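Local structure of putative fimbrial associated sortase-like protein (Corynebacterium diphtheriae, 6BWE) at residues H121-G126 against K173-D178; V161-V166 against L200-R205. The protein is probably a pilus-building class C sortase, a cysteine transpeptidase that cross-links pilin subunits, represented by its sortase domain with an altered lid. The protein carries 2 engineered substitutions. All blocks are in the same frame, centred on the assembly; numbering follows the deposited sequence.

Two contacts within one sortase domain illustrate how chemistry follows position in a fold. Interaction 2 is sheet-forming: strands 155-167 and 198-206 zip together through main-chain bonds, and a charged cluster on their partly exposed surface adds side-chain bonds. Interaction 1 is smaller, with 236 Å² buried against 510 Å², and rests on one buried histidine, a bridging water and a leucine that join strand 123-125 to the loop before strand 183-187. The two meet where that loop lies over the sheet: Leu175 CD2 packs 3.7 Å from Leu200 CD2, and Leu174 touches both Asn165 and Leu200. Neither contact includes the predicted catalytic residues.

Interaction 1. Residues H121-G126 against K173-D178; sequences HPVITG and KLLAPD
His121 meets the loop at 173-178 with its CB, ND1 and CE1. Its CB rests against Pro177, with His121 CB 3.8 Å from Pro177 CA. With CG anti to the backbone N (chi1 -165°), the ring is directed at the loop's carbonyls, with Leu175 O over one face. His121 ND1 then donates to Ala176 O at 2.8 Å; the donor stands above the carbonyl plane, 60° out of it, and so is not aimed at a lone pair. His121 CE1 comes obliquely to within 3.4 Å of Leu174 O, while NE2, at the far side of the ring, is hydrogen-bonded to Thr185 OG1 of strand 183-187. Both ring nitrogens of this buried residue are thus engaged, which fixes the ring's rotation. In the sortase beta-sheet, strand 123-125 runs parallel to 183-187, and the loop leading into the latter folds back over the pair. A water donates to His121 O (2.7 Å) and to Leu175 O (2.6 Å), tying main chain to main chain. Further along the strand, Val123 CG2 meets Leu175 CD2 at 4.0 Å, the two side chains crossing at about a right angle, and both also touch Ile187.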
loop_
_atom_site.group_PDB
_atom_site.type_symbol
_atom_site.label_atom_id
_atom_site.label_comp_id
_atom_site.label_asym_id
_atom_site.label_seq_id
_atom_site.Cartn_x
_atom_site.Cartn_y
_atom_site.Cartn_z
ATOM N N HIS A 121 -10.690 -2.739 -0.824
ATOM C CA HIS A 121 -11.046 -2.085 -2.099
ATOM C C HIS A 121 -10.202 -2.645 -3.263
ATOM O O HIS A 121 -9.319 -1.951 -3.823
ATOM C CB HIS A 121 -10.946 -0.552 -1.987
ATOM C CG HIS A 121 -11.619 0.184 -3.108
ATOM N ND1 HIS A 121 -11.991 1.513 -3.008
ATOM C CD2 HIS A 121 -11.996 -0.224 -4.345
ATOM C CE1 HIS A 121 -12.551 1.888 -4.148
ATOM N NE2 HIS A 121 -12.580 0.851 -4.971
ATOM N N PRO A 122 -10.484 -3.905 -3.668
ATOM C CA PRO A 122 -9.828 -4.459 -4.844
ATOM C C PRO A 122 -10.061 -3.603 -6.070
ATOM O O PRO A 122 -11.148 -3.035 -6.236
ATOM C CB PRO A 122 -10.525 -5.804 -5.045
ATOM C CG PRO A 122 -11.086 -6.174 -3.711
ATOM C CD PRO A 122 -11.438 -4.859 -3.066
ATOM N N VAL A 123 -9.025 -3.489 -6.893
ATOM C CA VAL A 123 -9.122 -2.827 -8.163
ATOM C C VAL A 123 -8.788 -3.849 -9.265
ATOM O O VAL A 123 -7.748 -4.511 -9.220
ATOM C CB VAL A 123 -8.224 -1.612 -8.219
ATOM C CG1 VAL A 123 -8.364 -0.942 -9.587
ATOM C CG2 VAL A 123 -8.577 -0.674 -7.071
ATOM N N ILE A 124 -9.705 -3.983 -10.207
ATOM C CA ILE A 124 -9.666 -5.003 -11.266
ATOM C C ILE A 124 -9.653 -4.225 -12.575
ATOM O O ILE A 124 -10.591 -3.444 -12.827
ATOM C CB ILE A 124 -10.941 -5.879 -11.274
ATOM C CG1 ILE A 124 -11.229 -6.498 -9.917
ATOM C CG2 ILE A 124 -10.852 -6.943 -12.363
ATOM C CD1 ILE A 124 -10.156 -7.339 -9.398
ATOM N N THR A 125 -8.622 -4.435 -13.384
ATOM C CA THR A 125 -8.404 -3.700 -14.634
ATOM C C THR A 125 -8.614 -4.573 -15.881
ATOM O O THR A 125 -8.300 -5.776 -15.882
ATOM C CB THR A 125 -6.968 -3.156 -14.723
ATOM O OG1 THR A 125 -6.074 -4.228 -15.061
ATOM C CG2 THR A 125 -6.548 -2.489 -13.418
ATOM N N GLY A 126 -9.115 -3.968 -16.949
ATOM C CA GLY A 126 -9.229 -4.649 -18.238
ATOM C C GLY A 126 -9.108 -3.644 -19.362
ATOM O O GLY A 126 -9.381 -2.429 -19.182
ATOM N N LYS A 173 -7.404 9.042 -6.491
ATOM C CA LYS A 173 -8.068 9.204 -5.195
ATOM C C LYS A 173 -9.280 8.291 -4.980
ATOM O O LYS A 173 -9.508 7.852 -3.878
ATOM C CB LYS A 173 -8.656 10.628 -5.023
ATOM C CG LYS A 173 -7.719 11.825 -5.084
ATOM C CD LYS A 173 -8.531 13.119 -4.979
ATOM C CE LYS A 173 -9.187 13.532 -6.303
ATOM N NZ LYS A 173 -8.325 14.465 -7.099
ATOM N N LEU A 174 -10.093 8.085 -6.016
ATOM C CA LEU A 174 -11.316 7.273 -5.895
ATOM C C LEU A 174 -11.084 5.777 -5.591
ATOM O O LEU A 174 -12.051 5.050 -5.278
ATOM C CB LEU A 174 -12.158 7.410 -7.141
ATOM C CG LEU A 174 -12.741 8.828 -7.318
ATOM C CD1 LEU A 174 -13.135 9.001 -8.766
ATOM C CD2 LEU A 174 -13.937 9.036 -6.408
ATOM N N LEU A 175 -9.833 5.339 -5.680
ATOM C CA LEU A 175 -9.448 3.947 -5.399
ATOM C C LEU A 175 -9.130 3.701 -3.938
ATOM O O LEU A 175 -8.798 2.576 -3.553
ATOM C CB LEU A 175 -8.231 3.557 -6.244
ATOM C CG LEU A 175 -8.368 3.738 -7.755
ATOM C CD1 LEU A 175 -7.103 3.230 -8.426
ATOM C CD2 LEU A 175 -9.582 3.020 -8.286
ATOM N N ALA A 176 -9.223 4.738 -3.106
ATOM C CA ALA A 176 -8.889 4.583 -1.709
ATOM C C ALA A 176 -9.839 3.589 -0.995
ATOM O O ALA A 176 -11.059 3.563 -1.274
ATOM C CB ALA A 176 -8.936 5.944 -1.028
ATOM N N PRO A 177 -9.291 2.761 -0.082
ATOM C CA PRO A 177 -10.142 1.963 0.781
ATOM C C PRO A 177 -10.849 2.879 1.806
ATOM O O PRO A 177 -10.393 4.007 2.093
ATOM C CB PRO A 177 -9.151 1.022 1.466
ATOM C CG PRO A 177 -7.900 1.797 1.529
ATOM C CD PRO A 177 -7.866 2.645 0.299
ATOM N N ASP A 178 -11.986 2.414 2.294
ATOM C CA ASP A 178 -12.722 3.095 3.356
ATOM C C ASP A 178 -12.902 2.030 4.434
ATOM O O ASP A 178 -13.555 1.013 4.169
ATOM C CB ASP A 178 -14.055 3.563 2.809
ATOM C CG ASP A 178 -14.960 4.202 3.883
ATOM O OD1 ASP A 178 -14.990 3.774 5.068
ATOM O OD2 ASP A 178 -15.683 5.118 3.490
HETATM O O HOH W 1 -7.685 0.242 -3.844
#

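Interaction 2. Residues V161-V166 against L200-R205; sequences VDAINV and LVRAHR
A classic beta bulge interrupts the antiparallel pairing of 161-166 with 200-205: two residues of one strand, Asp162 and Ala163, stand opposite the single Arg202 of the other, and the register shifts by one residue. Arg202 O receives Asp162 N at 2.8 Å and, more weakly, Ala163 N at 3.3 Å, while Arg202 N returns a bond to Ala163 O. Beyond the bulge the pairing is regular, with Asn165 and Leu200 forming a hydrogen-bonded pair through both of their main-chain bonds. Asp162 uses its two carboxylate oxygens for different partners. Asp162 OD1 takes both NE (2.9 Å) and NH2 (3.1 Å) of Arg202 in a side-on salt bridge; NE comes to the syn lone pair, whereas NH2 meets the oxygen from above the carboxylate plane. The bend of the Arg202 chain at chi3 (70°) turns the guanidinium back to this oxygen and lays one of its faces over Ala163 CB. Asp162 OD2 offers its anti lone pair to His204 ND1 at 2.7 Å, with ring and carboxylate only 10° from coplanar. Held through both oxygens, the carboxylate is fixed in its rotation. The other surface of the ladder is apolar: Val161 CG1 packs on Val201 CG1 at 3.8 Å. At the far end a water links Asn165 ND2 to Leu200 O. Strand 198-206 lies between 155-167 and 183-187 and runs antiparallel to each; Val161 and Ala203 pack on Ile148 of strand 147-152, and Arg202 extends over Gln183 and Thr185 of strand 183-187.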
loop_
_atom_site.group_PDB
_atom_site.type_symbol
_atom_site.label_atom_id
_atom_site.label_comp_id
_atom_site.label_asym_id
_atom_site.label_seq_id
_atom_site.Cartn_x
_atom_site.Cartn_y
_atom_site.Cartn_z
ATOM N N VAL A 161 -23.281 -1.393 -8.269
ATOM C CA VAL A 161 -22.592 -0.193 -8.736
ATOM C C VAL A 161 -23.165 1.051 -8.085
ATOM O O VAL A 161 -24.383 1.206 -8.039
ATOM C CB VAL A 161 -22.670 -0.025 -10.277
ATOM C CG1 VAL A 161 -22.016 1.281 -10.731
ATOM C CG2 VAL A 161 -21.996 -1.213 -10.966
ATOM N N ASP A 162 -22.281 1.906 -7.574
ATOM C CA ASP A 162 -22.701 3.150 -6.901
ATOM C C ASP A 162 -21.987 4.416 -7.391
ATOM O O ASP A 162 -22.342 5.506 -6.963
ATOM C CB ASP A 162 -22.576 3.035 -5.368
ATOM C CG ASP A 162 -21.150 2.740 -4.908
ATOM O OD1 ASP A 162 -20.227 3.471 -5.267
ATOM O OD2 ASP A 162 -20.957 1.761 -4.174
ATOM N N ALA A 163 -21.009 4.289 -8.284
ATOM C CA ALA A 163 -20.292 5.449 -8.812
ATOM C C ALA A 163 -19.581 5.098 -10.119
ATOM O O ALA A 163 -19.052 3.991 -10.312
ATOM C CB ALA A 163 -19.308 6.019 -7.799
ATOM N N ILE A 164 -19.625 6.063 -11.024
ATOM C CA ILE A 164 -19.099 5.950 -12.370
ATOM C C ILE A 164 -18.366 7.259 -12.638
ATOM O O ILE A 164 -18.996 8.300 -12.671
ATOM C CB ILE A 164 -20.215 5.721 -13.394
ATOM C CG1 ILE A 164 -20.893 4.377 -13.155
ATOM C CG2 ILE A 164 -19.651 5.757 -14.817
ATOM C CD1 ILE A 164 -22.145 4.150 -13.982
ATOM N N ASN A 165 -17.041 7.203 -12.788
ATOM C CA ASN A 165 -16.220 8.406 -12.936
ATOM C C ASN A 165 -15.210 8.215 -14.066
ATOM O O ASN A 165 -14.631 7.143 -14.194
ATOM C CB ASN A 165 -15.474 8.688 -11.616
ATOM C CG ASN A 165 -16.400 9.177 -10.509
ATOM O OD1 ASN A 165 -16.893 10.308 -10.557
ATOM N ND2 ASN A 165 -16.684 8.310 -9.522
ATOM N N VAL A 166 -15.041 9.233 -14.902
ATOM C CA VAL A 166 -13.984 9.264 -15.902
ATOM C C VAL A 166 -12.935 10.252 -15.393
ATOM O O VAL A 166 -13.267 11.415 -15.121
ATOM C CB VAL A 166 -14.514 9.687 -17.271
ATOM C CG1 VAL A 166 -13.374 9.919 -18.252
ATOM C CG2 VAL A 166 -15.501 8.637 -17.796
ATOM N N LEU A 200 -13.713 4.497 -14.123
ATOM C CA LEU A 200 -13.723 3.824 -12.816
ATOM C C LEU A 200 -15.172 3.587 -12.457
ATOM O O LEU A 200 -15.962 4.552 -12.335
ATOM C CB LEU A 200 -13.072 4.670 -11.697
ATOM C CG LEU A 200 -11.545 4.673 -11.532
ATOM C CD1 LEU A 200 -10.830 5.022 -12.819
ATOM C CD2 LEU A 200 -11.116 5.632 -10.430
ATOM N N VAL A 201 -15.511 2.308 -12.259
ATOM C CA VAL A 201 -16.843 1.901 -11.922
ATOM C C VAL A 201 -16.728 1.278 -10.528
ATOM O O VAL A 201 -16.096 0.216 -10.375
ATOM C CB VAL A 201 -17.412 0.877 -12.929
ATOM C CG1 VAL A 201 -18.745 0.299 -12.437
ATOM C CG2 VAL A 201 -17.665 1.519 -14.278
ATOM N N ARG A 202 -17.294 1.959 -9.533
ATOM C CA ARG A 202 -17.194 1.553 -8.148
ATOM C C ARG A 202 -18.486 0.882 -7.704
ATOM O O ARG A 202 -19.609 1.301 -8.110
ATOM C CB ARG A 202 -16.903 2.776 -7.271
ATOM C CG ARG A 202 -16.439 2.441 -5.863
ATOM C CD ARG A 202 -16.219 3.675 -4.998
ATOM N NE ARG A 202 -17.521 4.298 -4.673
ATOM C CZ ARG A 202 -17.703 5.563 -4.297
ATOM N NH1 ARG A 202 -16.683 6.405 -4.143
ATOM N NH2 ARG A 202 -18.945 5.994 -4.065
ATOM N N ALA A 203 -18.348 -0.116 -6.851
ATOM C CA ALA A 203 -19.490 -0.883 -6.368
ATOM C C ALA A 203 -19.292 -1.304 -4.932
ATOM O O ALA A 203 -18.139 -1.426 -4.507
ATOM C CB ALA A 203 -19.685 -2.097 -7.258
ATOM N N HIS A 204 -20.396 -1.532 -4.191
ATOM C CA HIS A 204 -20.321 -1.898 -2.791
ATOM C C HIS A 204 -20.973 -3.255 -2.592
ATOM O O HIS A 204 -21.858 -3.636 -3.336
ATOM C CB HIS A 204 -20.968 -0.823 -1.871
ATOM C CG HIS A 204 -22.427 -0.604 -2.133
ATOM N ND1 HIS A 204 -22.889 0.300 -3.072
ATOM C CD2 HIS A 204 -23.523 -1.222 -1.633
ATOM C CE1 HIS A 204 -24.211 0.232 -3.126
ATOM N NE2 HIS A 204 -24.619 -0.686 -2.267
ATOM N N ARG A 205 -20.531 -3.972 -1.565
ATOM C CA ARG A 205 -21.020 -5.303 -1.278
ATOM C C ARG A 205 -22.500 -5.261 -0.878
ATOM O O ARG A 205 -22.920 -4.366 -0.165
ATOM C CB ARG A 205 -20.211 -5.895 -0.146
ATOM C CG ARG A 205 -20.499 -7.355 0.169
ATOM C CD ARG A 205 -19.786 -8.312 -0.776
ATOM N NE ARG A 205 -19.981 -9.665 -0.275
ATOM C CZ ARG A 205 -19.279 -10.243 0.708
ATOM N NH1 ARG A 205 -18.248 -9.653 1.293
ATOM N NH2 ARG A 205 -19.604 -11.468 1.069
HETATM O O HOH W 2 -15.664 5.678 -9.528
#